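PDB 6I9A: Lys-gingipain catalytic subunit from Porphyromonas gingivalis, which cleaves proteins after lysine as a secreted cysteine endopeptidase and may act as a virulence factor in periodontal disease. Local coordinates for residues A244-C248 and D288-S292; K152-G158 and V208-T214. All blocks are in the same frame, centred on the assembly; numbering follows the deposited sequence.

Contact 1. Residues A244-C248 and D288-S292; sequences AIGNC and DYYWS. With H8E (benzyl-N-[(2S)-1-[[(3S)-7-amino-1-(benzylamino)-1,2-dioxoheptan-3-yl]amino]-5-(2-methyl-2-phenylhydrazinyl)-1,5-dioxopentan-2-yl]carbamate), chain I.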
loop_
_atom_site.group_PDB
_atom_site.type_symbol
_atom_site.label_atom_id
_atom_site.label_comp_id
_atom_site.label_asym_id
_atom_site.label_seq_id
_atom_site.Cartn_x
_atom_site.Cartn_y
_atom_site.Cartn_z
ATOM N N ALA A 244 -7.331 -5.305 0.433
ATOM C CA ALA A 244 -8.737 -5.045 0.071
ATOM C C ALA A 244 -8.866 -3.585 -0.304
ATOM O O ALA A 244 -8.227 -2.700 0.311
ATOM C CB ALA A 244 -9.657 -5.408 1.215
ATOM N N ILE A 245 -9.727 -3.337 -1.290
ATOM C CA ILE A 245 -10.013 -1.950 -1.765
ATOM C C ILE A 245 -11.526 -1.793 -1.796
ATOM O O ILE A 245 -12.238 -2.553 -2.499
ATOM C CB ILE A 245 -9.410 -1.696 -3.156
ATOM C CG1 ILE A 245 -7.888 -1.909 -3.101
ATOM C CG2 ILE A 245 -9.773 -0.266 -3.625
ATOM C CD1 ILE A 245 -7.165 -1.569 -4.405
ATOM N N GLY A 246 -12.023 -0.833 -1.028
ATOM C CA GLY A 246 -13.444 -0.481 -1.021
ATOM C C GLY A 246 -13.634 0.826 -1.784
ATOM O O GLY A 246 -13.273 1.902 -1.284
ATOM N N ASN A 247 -14.060 0.713 -3.049
ATOM C CA ASN A 247 -14.424 1.900 -3.843
ATOM C C ASN A 247 -15.894 2.200 -3.549
ATOM O O ASN A 247 -16.820 1.704 -4.221
ATOM C CB ASN A 247 -14.171 1.666 -5.312
ATOM C CG ASN A 247 -12.699 1.498 -5.641
ATOM O OD1 ASN A 247 -12.252 0.454 -6.122
ATOM N ND2 ASN A 247 -11.909 2.548 -5.363
ATOM N N CYS A 248 -16.097 2.916 -2.434
ATOM C CA CYS A 248 -17.419 3.093 -1.803
ATOM C C CYS A 248 -17.304 4.159 -0.749
ATOM O O CYS A 248 -16.196 4.557 -0.355
ATOM C CB CYS A 248 -17.948 1.782 -1.209
ATOM S SG CYS A 248 -16.858 1.026 0.025
ATOM N N ASP A 288 -14.923 7.315 -8.944
ATOM C CA ASP A 288 -14.437 5.958 -8.655
ATOM C C ASP A 288 -14.287 5.142 -9.935
ATOM O O ASP A 288 -13.442 4.240 -10.015
ATOM C CB ASP A 288 -15.366 5.216 -7.698
ATOM C CG ASP A 288 -15.137 5.433 -6.218
ATOM O OD1 ASP A 288 -14.211 6.227 -5.848
ATOM O OD2 ASP A 288 -15.826 4.769 -5.433
ATOM N N TYR A 289 -15.156 5.396 -10.951
ATOM C CA TYR A 289 -15.026 4.693 -12.239
ATOM C C TYR A 289 -13.636 4.986 -12.842
ATOM O O TYR A 289 -12.908 4.091 -13.218
ATOM C CB TYR A 289 -16.189 5.112 -13.131
ATOM C CG TYR A 289 -16.357 4.447 -14.471
ATOM C CD1 TYR A 289 -16.073 3.088 -14.662
ATOM C CD2 TYR A 289 -16.992 5.120 -15.504
ATOM C CE1 TYR A 289 -16.377 2.465 -15.876
ATOM C CE2 TYR A 289 -17.350 4.488 -16.682
ATOM C CZ TYR A 289 -17.036 3.163 -16.865
ATOM O OH TYR A 289 -17.374 2.500 -18.049
ATOM N N TYR A 290 -13.315 6.267 -12.939
ATOM C CA TYR A 290 -12.017 6.641 -13.496
ATOM C C TYR A 290 -10.877 6.116 -12.642
ATOM O O TYR A 290 -9.861 5.659 -13.171
ATOM C CB TYR A 290 -11.871 8.193 -13.593
ATOM C CG TYR A 290 -13.048 8.867 -14.274
ATOM C CD1 TYR A 290 -13.545 8.386 -15.480
ATOM C CD2 TYR A 290 -13.616 10.016 -13.740
ATOM C CE1 TYR A 290 -14.638 8.989 -16.095
ATOM C CE2 TYR A 290 -14.689 10.645 -14.359
ATOM C CZ TYR A 290 -15.185 10.130 -15.543
ATOM O OH TYR A 290 -16.257 10.757 -16.140
ATOM N N TRP A 291 -11.065 6.174 -11.309
ATOM C CA TRP A 291 -10.042 5.687 -10.367
ATOM C C TRP A 291 -9.578 4.298 -10.729
ATOM O O TRP A 291 -8.389 4.034 -10.835
ATOM C CB TRP A 291 -10.651 5.747 -8.968
ATOM C CG TRP A 291 -9.718 5.684 -7.804
ATOM C CD1 TRP A 291 -9.330 6.750 -7.050
ATOM C CD2 TRP A 291 -9.190 4.516 -7.148
ATOM N NE1 TRP A 291 -8.587 6.333 -5.980
ATOM C CE2 TRP A 291 -8.508 4.958 -5.994
ATOM C CE3 TRP A 291 -9.257 3.137 -7.399
ATOM C CZ2 TRP A 291 -7.925 4.085 -5.076
ATOM C CZ3 TRP A 291 -8.609 2.268 -6.526
ATOM C CH2 TRP A 291 -7.975 2.734 -5.363
ATOM N N SER A 292 -10.534 3.390 -10.986
ATOM C CA SER A 292 -10.171 2.011 -11.304
ATOM C C SER A 292 -9.762 1.773 -12.725
ATOM O O SER A 292 -8.804 1.018 -12.964
ATOM C CB SER A 292 -11.298 1.031 -10.982
ATOM O OG SER A 292 -11.568 0.997 -9.585
HETATM C CAQ H8E I . -24.736 3.434 3.341
HETATM C CAK H8E I . -25.297 2.245 3.853
HETATM C CAH H8E I . -26.122 1.460 3.046
HETATM C CAL H8E I . -26.424 1.836 1.741
HETATM C CAR H8E I . -25.873 3.020 1.273
HETATM C CBO H8E I . -25.007 3.809 2.017
HETATM C CBA H8E I . -24.541 5.016 1.457
HETATM N NBE H8E I . -23.314 4.846 0.660
HETATM C CBL H8E I . -23.033 5.609 -0.433
HETATM O OAE H8E I . -23.853 6.416 -0.888
HETATM C CBN H8E I . -21.659 5.396 -1.063
HETATM O OAG H8E I . -21.120 4.292 -0.744
HETATM C CBS H8E I . -21.662 5.736 -2.586
HETATM C CBB H8E I . -20.498 5.094 -3.350
HETATM C CAY H8E I . -20.573 5.331 -4.861
HETATM C CAX H8E I . -19.312 4.936 -5.636
HETATM C CAW H8E I . -19.141 3.426 -5.731
HETATM N NAB H8E I . -17.915 3.122 -6.527
HETATM N NBG H8E I . -21.701 7.179 -2.857
HETATM C C H8E I . -22.648 7.828 -3.535
HETATM O O H8E I . -23.666 7.330 -3.997
HETATM C CA H8E I . -22.447 9.338 -3.527
HETATM N N H8E I . -23.120 9.996 -4.644
HETATM C CBK H8E I . -22.721 9.837 -5.931
HETATM O OAD H8E I . -21.837 9.010 -6.200
HETATM O OBI H8E I . -23.322 10.572 -6.788
HETATM C CBD H8E I . -23.019 10.399 -8.220
HETATM C CBP H8E I . -23.968 11.137 -9.053
HETATM C CAS H8E I . -23.664 12.391 -9.586
HETATM C CAM H8E I . -24.566 13.121 -10.418
HETATM C CAI H8E I . -25.828 12.533 -10.614
HETATM C CAN H8E I . -26.149 11.319 -10.026
HETATM C CAT H8E I . -25.245 10.611 -9.254
HETATM C CB H8E I . -22.987 9.918 -2.210
HETATM C CG H8E I . -24.497 9.638 -1.990
HETATM C CD H8E I . -24.890 9.881 -0.563
HETATM O OE1 H8E I . -25.153 11.018 -0.170
HETATM N NE2 H8E I . -24.842 8.765 0.189
HETATM N NBT H8E I . -25.012 8.788 1.582
HETATM C CAA H8E I . -23.804 8.308 2.306
HETATM C CBQ H8E I . -26.336 8.487 2.024
HETATM C CAU H8E I . -26.589 7.931 3.288
HETATM C CAO H8E I . -27.896 7.704 3.709
HETATM C CAJ H8E I . -28.962 8.016 2.875
HETATM C CAP H8E I . -28.730 8.527 1.606
HETATM C CAV H8E I . -27.422 8.782 1.188
HETATM O O HOH W 1 -10.232 -0.622 -7.824
#
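The indole of Trp291 carries the side-chain amide of Asn247 over one face: ND2 of Asn247 sits 3.4 Å from CE3 of Trp291, offset toward the rim, with the amide plane turned 68° from that of the ring. At the far end of the six-membered ring, Ile245 brings its CG2 methyl in obliquely, 3.9 Å from CH2 of Trp291. Beyond the ring, water 1 joins strand to helix. It donates to OD1 of Asn247 at 2.9 Å and accepts from OG of Ser292 at 2.7 Å, bridging two oxygens that lie too far apart to bond directly. The amide is fixed further by ND2 of Asn212, which bonds to OD1, and by the hydroxyl of Tyr357, which bonds to ND2. Such binding at both ends holds the flat group steady above the indole.

Asp288 swings its carboxylate toward the strand end, CG beside its own backbone N (chi1 -86°), and OD2 comes close to the main chain of Asn247. OD2 of Asp288 and O of Asn247, both acceptors, converge on the primary amine of the inhibitor KYT-36: NAB gives one bond of 2.9 Å to OD2 of Asp288 and another of 2.9 Å to O of Asn247. This is the lysine-like arm of the inhibitor, consistent with this being the S1 pocket that reads the lysine at P1. Ser283 OG also bonds to OD2, and OD1 of Asp288 to the hydroxyls of Tyr353 and Tyr357, so both carboxylate oxygens are held from outside the two segments.

Helix 285-293 thus lies against the C-terminal end of strand 242-247, which runs between strands 210-214 and 273-279; Trp291 also touches Ile277 of the latter and stacks on Tyr357.

Contact 2. Residues K152-G158 and V208-T214; sequences KVLLIAG and VSFANYT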
loop_
_atom_site.group_PDB
_atom_site.type_symbol
_atom_site.label_atom_id
_atom_site.label_comp_id
_atom_site.label_asym_id
_atom_site.label_seq_id
_atom_site.Cartn_x
_atom_site.Cartn_y
_atom_site.Cartn_z
ATOM N N LYS A 152 -5.572 -16.159 -6.571
ATOM C CA LYS A 152 -7.031 -16.025 -6.497
ATOM C C LYS A 152 -7.407 -14.619 -6.070
ATOM O O LYS A 152 -6.704 -14.019 -5.242
ATOM C CB LYS A 152 -7.574 -17.055 -5.491
ATOM C CG LYS A 152 -6.992 -18.465 -5.726
ATOM C CD LYS A 152 -7.608 -19.493 -4.805
ATOM C CE LYS A 152 -6.934 -20.842 -4.972
ATOM N NZ LYS A 152 -7.383 -21.788 -3.930
ATOM N N VAL A 153 -8.523 -14.096 -6.602
ATOM C CA VAL A 153 -8.988 -12.748 -6.260
ATOM C C VAL A 153 -10.496 -12.779 -6.149
ATOM O O VAL A 153 -11.153 -13.703 -6.674
ATOM C CB VAL A 153 -8.542 -11.645 -7.264
ATOM C CG1 VAL A 153 -7.026 -11.585 -7.389
ATOM C CG2 VAL A 153 -9.197 -11.810 -8.636
ATOM N N LEU A 154 -11.048 -11.747 -5.477
ATOM C CA LEU A 154 -12.491 -11.537 -5.339
ATOM C C LEU A 154 -12.810 -10.128 -5.820
ATOM O O LEU A 154 -12.268 -9.143 -5.320
ATOM C CB LEU A 154 -12.905 -11.708 -3.886
ATOM C CG LEU A 154 -14.394 -11.406 -3.582
ATOM C CD1 LEU A 154 -15.353 -12.324 -4.353
ATOM C CD2 LEU A 154 -14.644 -11.451 -2.096
ATOM N N LEU A 155 -13.719 -10.051 -6.827
ATOM C CA LEU A 155 -14.128 -8.770 -7.451
ATOM C C LEU A 155 -15.636 -8.668 -7.417
ATOM O O LEU A 155 -16.334 -9.598 -7.876
ATOM C CB LEU A 155 -13.633 -8.757 -8.893
ATOM C CG LEU A 155 -12.121 -8.946 -9.102
ATOM C CD1 LEU A 155 -11.794 -9.043 -10.597
ATOM C CD2 LEU A 155 -11.321 -7.767 -8.463
ATOM N N ILE A 156 -16.162 -7.583 -6.848
ATOM C CA ILE A 156 -17.615 -7.449 -6.697
ATOM C C ILE A 156 -18.071 -6.092 -7.194
ATOM O O ILE A 156 -17.610 -5.039 -6.673
ATOM C CB ILE A 156 -17.998 -7.592 -5.176
ATOM C CG1 ILE A 156 -17.617 -9.013 -4.673
ATOM C CG2 ILE A 156 -19.512 -7.331 -4.977
ATOM C CD1 ILE A 156 -17.677 -9.108 -3.165
ATOM N N ALA A 157 -19.029 -6.104 -8.145
ATOM C CA ALA A 157 -19.792 -4.928 -8.517
ATOM C C ALA A 157 -21.071 -5.017 -7.706
ATOM O O ALA A 157 -21.980 -5.817 -8.051
ATOM C CB ALA A 157 -20.086 -4.906 -10.013
ATOM N N GLY A 158 -21.145 -4.328 -6.577
ATOM C CA GLY A 158 -22.281 -4.443 -5.673
ATOM C C GLY A 158 -23.539 -3.791 -6.187
ATOM O O GLY A 158 -23.613 -3.259 -7.299
ATOM N N VAL A 208 -7.891 -15.424 -0.876
ATOM C CA VAL A 208 -7.675 -14.554 -2.025
ATOM C C VAL A 208 -6.535 -13.603 -1.665
ATOM O O VAL A 208 -6.335 -13.272 -0.490
ATOM C CB VAL A 208 -8.928 -13.736 -2.430
ATOM C CG1 VAL A 208 -10.019 -14.645 -3.000
ATOM C CG2 VAL A 208 -9.450 -12.888 -1.269
ATOM N N SER A 209 -5.820 -13.151 -2.698
ATOM C CA SER A 209 -4.728 -12.170 -2.514
ATOM C C SER A 209 -5.282 -10.741 -2.471
ATOM O O SER A 209 -4.601 -9.813 -1.990
ATOM C CB SER A 209 -3.711 -12.266 -3.671
ATOM O OG SER A 209 -4.368 -12.062 -4.920
ATOM N N PHE A 210 -6.457 -10.536 -3.066
ATOM C CA PHE A 210 -6.961 -9.206 -3.380
ATOM C C PHE A 210 -8.465 -9.294 -3.414
ATOM O O PHE A 210 -9.021 -10.242 -3.992
ATOM C CB PHE A 210 -6.432 -8.820 -4.771
ATOM C CG PHE A 210 -6.908 -7.468 -5.270
ATOM C CD1 PHE A 210 -6.476 -6.290 -4.655
ATOM C CD2 PHE A 210 -7.781 -7.366 -6.356
ATOM C CE1 PHE A 210 -6.885 -5.049 -5.149
ATOM C CE2 PHE A 210 -8.185 -6.111 -6.842
ATOM C CZ PHE A 210 -7.725 -4.979 -6.239
ATOM N N ALA A 211 -9.126 -8.303 -2.833
ATOM C CA ALA A 211 -10.586 -8.190 -2.847
ATOM C C ALA A 211 -10.926 -6.758 -3.160
ATOM O O ALA A 211 -10.424 -5.844 -2.477
ATOM C CB ALA A 211 -11.157 -8.596 -1.509
ATOM N N ASN A 212 -11.786 -6.540 -4.187
ATOM C CA ASN A 212 -12.194 -5.164 -4.541
ATOM C C ASN A 212 -13.707 -5.149 -4.689
ATOM O O ASN A 212 -14.284 -5.948 -5.443
ATOM C CB ASN A 212 -11.527 -4.767 -5.847
ATOM C CG ASN A 212 -11.730 -3.356 -6.363
ATOM O OD1 ASN A 212 -11.466 -3.123 -7.540
ATOM N ND2 ASN A 212 -12.137 -2.407 -5.519
ATOM N N TYR A 213 -14.339 -4.257 -3.926
ATOM C CA TYR A 213 -15.775 -4.032 -3.912
ATOM C C TYR A 213 -16.017 -2.612 -4.413
ATOM O O TYR A 213 -15.418 -1.654 -3.908
ATOM C CB TYR A 213 -16.275 -4.196 -2.458
ATOM C CG TYR A 213 -17.699 -3.752 -2.222
ATOM C CD1 TYR A 213 -17.983 -2.433 -1.877
ATOM C CD2 TYR A 213 -18.749 -4.661 -2.247
ATOM C CE1 TYR A 213 -19.273 -2.024 -1.564
ATOM C CE2 TYR A 213 -20.054 -4.263 -1.938
ATOM C CZ TYR A 213 -20.307 -2.942 -1.592
ATOM O OH TYR A 213 -21.610 -2.554 -1.309
ATOM N N THR A 214 -16.940 -2.445 -5.369
ATOM C CA THR A 214 -17.378 -1.127 -5.827
ATOM C C THR A 214 -18.903 -1.096 -5.799
ATOM O O THR A 214 -19.577 -1.877 -6.513
ATOM C CB THR A 214 -16.807 -0.789 -7.203
ATOM O OG1 THR A 214 -17.401 0.490 -7.558
ATOM C CG2 THR A 214 -17.106 -1.794 -8.322
HETATM O O HOH W 2 -21.589 -1.766 -8.659
#
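Strands 152-157 and 210-214 run side by side in the same direction, their axes 4.8 Å apart and only 4° from parallel, and bond through the even-numbered residues of the first strand. Leu154 N gives to Phe210 O and Leu154 O takes Asn212 N; Ile156 repeats the pattern with Asn212 O and Thr214 N, at 2.9 and 3.0 Å respectively. Past the last rung, Gly158 N reaches Thr214 O in a more bent bond (148° at the hydrogen), and water 2 donates to both Thr214 O and Gly158 O. At the opposite end Lys152 O takes Ser209 N at 2.8 Å.

Val153, Leu155, Phe210, Asn212 and Thr214 line one face of the pair. With CG anti to the backbone N (chi1 178°), the ring of Phe210 lies where CG1 of Val153 reaches its edge, near its plane and 3.9 Å from CB of Phe210, while CD2 of Leu155 meets the ring obliquely, 3.9 Å from CE2. The same CD2 of Leu155 rests 4.0 Å from CB of Asn212, whose amide continues beyond it to the hydroxyl of Tyr313 and to the carbonyl of Ile245. Helix 163-178 packs on Leu155 through Ile172 and Met176.

On the reverse face, CG2 of Ile156 comes obliquely to CD2 of Tyr213 at 3.9 Å. The ring of Tyr213 stacks on Trp222, and its OH bonds to His216 O and Asp224 N, which probably steadies the segment carrying His216, the inferred proton donor.

The two are inner strands of the parallel part of the sheet in the α/β catalytic domain of this clan CD peptidase. As is usual for parallel α/β folds, the active site gathers at the C-terminal ends of the strands, where Thr214 OG1 bonds to the inhibitor amine.

Overall arrangement
Both contacts are buried in the catalytic domain and share one sheet: strand 210-214 of contact 2 is the direct neighbour of strand 242-247 of contact 1, joined to it by the probable hydrogen bonds Ile245 N to Ala211 O and Asn247 N to Tyr213 O. Contact 2 is strand on strand, a ladder of main-chain bonds flanked by mostly apolar side chains. Contact 1 instead sets a helix against a strand end, and its chemistry is largely polar: an amide over an indole, a bridging water, and a carboxylate turned to the inhibitor's amine. Ile245 CD1 packs on Phe210 CE1 farther back along the strands, whereas at their ends Thr214, Asn247 and Asp288 meet at that amine.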